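Local coordinates for protein ulvan Lyase-PL25 (Pseudoalteromonas sp. PLSV, PDB 5UAM) that degrades ulvan, the sulfated cell-wall polysaccharide of green seaweeds, as a polysaccharide lyase with a beta-propeller fold, at residues A[401-406]-A[445-450]. Numbering follows the deposited sequence.
Sequences EDKTVL and GEEGAV
Lys-403 crosses to the carboxylate of Glu-447. CB, the root of its side chain, points toward 445-450, and CG is set anti to the carbonyl carbon. CD is the first atom to touch, lying 3.2 Å from Glu-447 OE2, and CE continues along the same oxygen. A bend at chi4 (98°) then turns NZ to the other oxygen: Lys-403 NZ donates to Glu-447 OE1 at 3.1 Å, a hydrogen bond that is part of a salt bridge. The ammonium arrives on the syn side of OE1, 17° out of the carboxylate plane. Glu-447 has its CB directed away from 401-406, and the bend in its own chain brings the carboxylate back. Both residues are exposed, so solvent probably weakens this ion pair.

The buried half of the contact belongs to Val-405, modelled in two conformers. In the one described, CG1 lies 3.4 Å from Gly-445 O, while CG2 packs against the carbonyl oxygens of Gly-445 and Glu-446. In return, Gly-448 CA directs a C-H at Val-405 O (3.4 Å, 154° at the hydrogen). No direct backbone N-H···O bond spans the two segments; two waters do this work. One donates to both Thr-404 O and Glu-447 O, and the other donates to Val-405 O while accepting from Ala-449 N at 2.9 Å.

Glu-446 turns its carboxylate to Arg-374, in a salt bridge, and to Gln-427. Strand 400-408 is an edge strand of a four-stranded antiparallel propeller blade, with a classic bulge where Val-405 and Leu-406 face Leu-387 of strand 384-392. Strand 439-444 belongs to a second such sheet, and the loop leaving it bridges to this edge, joining two sheets of the propeller away from the zinc and catalytic sites; Val-405 touches both Trp-389 and Val-444.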
loop_
_atom_site.group_PDB
_atom_site.type_symbol
_atom_site.label_atom_id
_atom_site.label_comp_id
_atom_site.label_asym_id
_atom_site.label_seq_id
_atom_site.Cartn_x
_atom_site.Cartn_y
_atom_site.Cartn_z
ATOM N N GLU A 401 18.647 -10.551 -11.368
ATOM C CA GLU A 401 17.341 -11.159 -11.581
ATOM C C GLU A 401 17.444 -12.678 -11.461
ATOM O O GLU A 401 18.374 -13.295 -11.996
ATOM C CB GLU A 401 16.804 -10.766 -12.957
ATOM C CG GLU A 401 15.342 -11.141 -13.185
ATOM C CD GLU A 401 14.796 -10.617 -14.501
ATOM O OE1 GLU A 401 15.553 -10.603 -15.492
ATOM O OE2 GLU A 401 13.601 -10.239 -14.553
ATOM N N ASP A 402 16.500 -13.271 -10.741
ATOM C CA ASP A 402 16.371 -14.719 -10.620
ATOM C C ASP A 402 15.077 -15.147 -11.318
ATOM O O ASP A 402 14.902 -14.804 -12.491
ATOM C CB ASP A 402 16.511 -15.128 -9.154
ATOM C CG ASP A 402 16.666 -16.633 -8.986
ATOM O OD1 ASP A 402 16.978 -17.314 -9.986
ATOM O OD2 ASP A 402 16.469 -17.136 -7.859
ATOM N N LYS A 403 14.179 -15.876 -10.672
ATOM C CA LYS A 403 13.063 -16.481 -11.379
ATOM C C LYS A 403 12.003 -15.443 -11.740
ATOM O O LYS A 403 11.694 -14.537 -10.959
ATOM C CB LYS A 403 12.424 -17.584 -10.529
ATOM C CG LYS A 403 13.344 -18.751 -10.191
ATOM C CD LYS A 403 12.532 -19.998 -9.835
ATOM C CE LYS A 403 13.409 -21.154 -9.356
ATOM N NZ LYS A 403 13.462 -21.232 -7.865
ATOM N N THR A 404 11.433 -15.598 -12.928
ATOM C CA THR A 404 10.212 -14.901 -13.304
ATOM C C THR A 404 9.010 -15.727 -12.852
ATOM O O THR A 404 8.917 -16.915 -13.156
ATOM C CB THR A 404 10.163 -14.677 -14.820
ATOM O OG1 THR A 404 11.204 -13.760 -15.207
ATOM C CG2 THR A 404 8.818 -14.101 -15.247
ATOM N N VAL A 405 8.090 -15.081 -12.132
ATOM C CA VAL A 405 6.929 -15.746 -11.561
ATOM C C VAL A 405 5.700 -15.572 -12.449
ATOM O O VAL A 405 4.796 -16.412 -12.451
ATOM C CB VAL A 405 6.686 -15.156 -10.158
ATOM C CG1 VAL A 405 5.457 -15.722 -9.529
ATOM C CG2 VAL A 405 7.903 -15.407 -9.263
ATOM N N LEU A 406 5.640 -14.469 -13.186
ATOM C CA LEU A 406 4.518 -14.227 -14.083
ATOM C C LEU A 406 4.968 -13.269 -15.171
ATOM O O LEU A 406 5.682 -12.304 -14.890
ATOM C CB LEU A 406 3.315 -13.630 -13.320
ATOM C CG LEU A 406 1.965 -13.763 -14.005
ATOM C CD1 LEU A 406 1.517 -15.196 -14.050
ATOM C CD2 LEU A 406 0.934 -12.913 -13.284
ATOM N N GLY A 445 3.433 -17.234 -6.036
ATOM C CA GLY A 445 4.434 -17.592 -5.042
ATOM C C GLY A 445 5.859 -17.574 -5.555
ATOM O O GLY A 445 6.249 -16.717 -6.362
ATOM N N GLU A 446 6.674 -18.510 -5.070
ATOM C CA GLU A 446 8.082 -18.521 -5.447
ATOM C C GLU A 446 8.270 -18.782 -6.926
ATOM O O GLU A 446 9.252 -18.311 -7.523
ATOM C CB GLU A 446 8.831 -19.612 -4.675
ATOM C CG GLU A 446 9.176 -19.247 -3.260
ATOM C CD GLU A 446 10.204 -18.128 -3.171
ATOM O OE1 GLU A 446 11.034 -17.987 -4.093
ATOM O OE2 GLU A 446 10.185 -17.401 -2.160
ATOM N N GLU A 447 7.387 -19.572 -7.519
ATOM C CA GLU A 447 7.592 -20.084 -8.867
ATOM C C GLU A 447 6.536 -19.621 -9.849
ATOM O O GLU A 447 6.845 -19.458 -11.037
ATOM C CB GLU A 447 7.575 -21.625 -8.874
ATOM C CG GLU A 447 8.402 -22.300 -7.787
ATOM C CD GLU A 447 9.888 -22.232 -8.049
ATOM O OE1 GLU A 447 10.663 -22.272 -7.069
ATOM O OE2 GLU A 447 10.284 -22.144 -9.231
ATOM N N GLY A 448 5.304 -19.435 -9.399
ATOM C CA GLY A 448 4.247 -19.052 -10.307
ATOM C C GLY A 448 2.915 -18.961 -9.609
ATOM O O GLY A 448 2.827 -18.812 -8.388
ATOM N N ALA A 449 1.861 -19.032 -10.407
ATOM C CA ALA A 449 0.522 -18.762 -9.928
ATOM C C ALA A 449 -0.084 -19.982 -9.256
ATOM O O ALA A 449 0.184 -21.135 -9.622
ATOM C CB ALA A 449 -0.364 -18.350 -11.109
ATOM N N VAL A 450 -0.937 -19.699 -8.272
ATOM C CA VAL A 450 -1.799 -20.704 -7.656
ATOM C C VAL A 450 -3.007 -20.856 -8.570
ATOM O O VAL A 450 -3.833 -19.947 -8.667
ATOM C CB VAL A 450 -2.240 -20.271 -6.257
ATOM C CG1 VAL A 450 -3.167 -21.322 -5.647
ATOM C CG2 VAL A 450 -1.053 -20.023 -5.357
HETATM O O HOH W 1 9.530 -19.597 -12.006
HETATM O O HOH W 2 2.765 -18.497 -13.145
#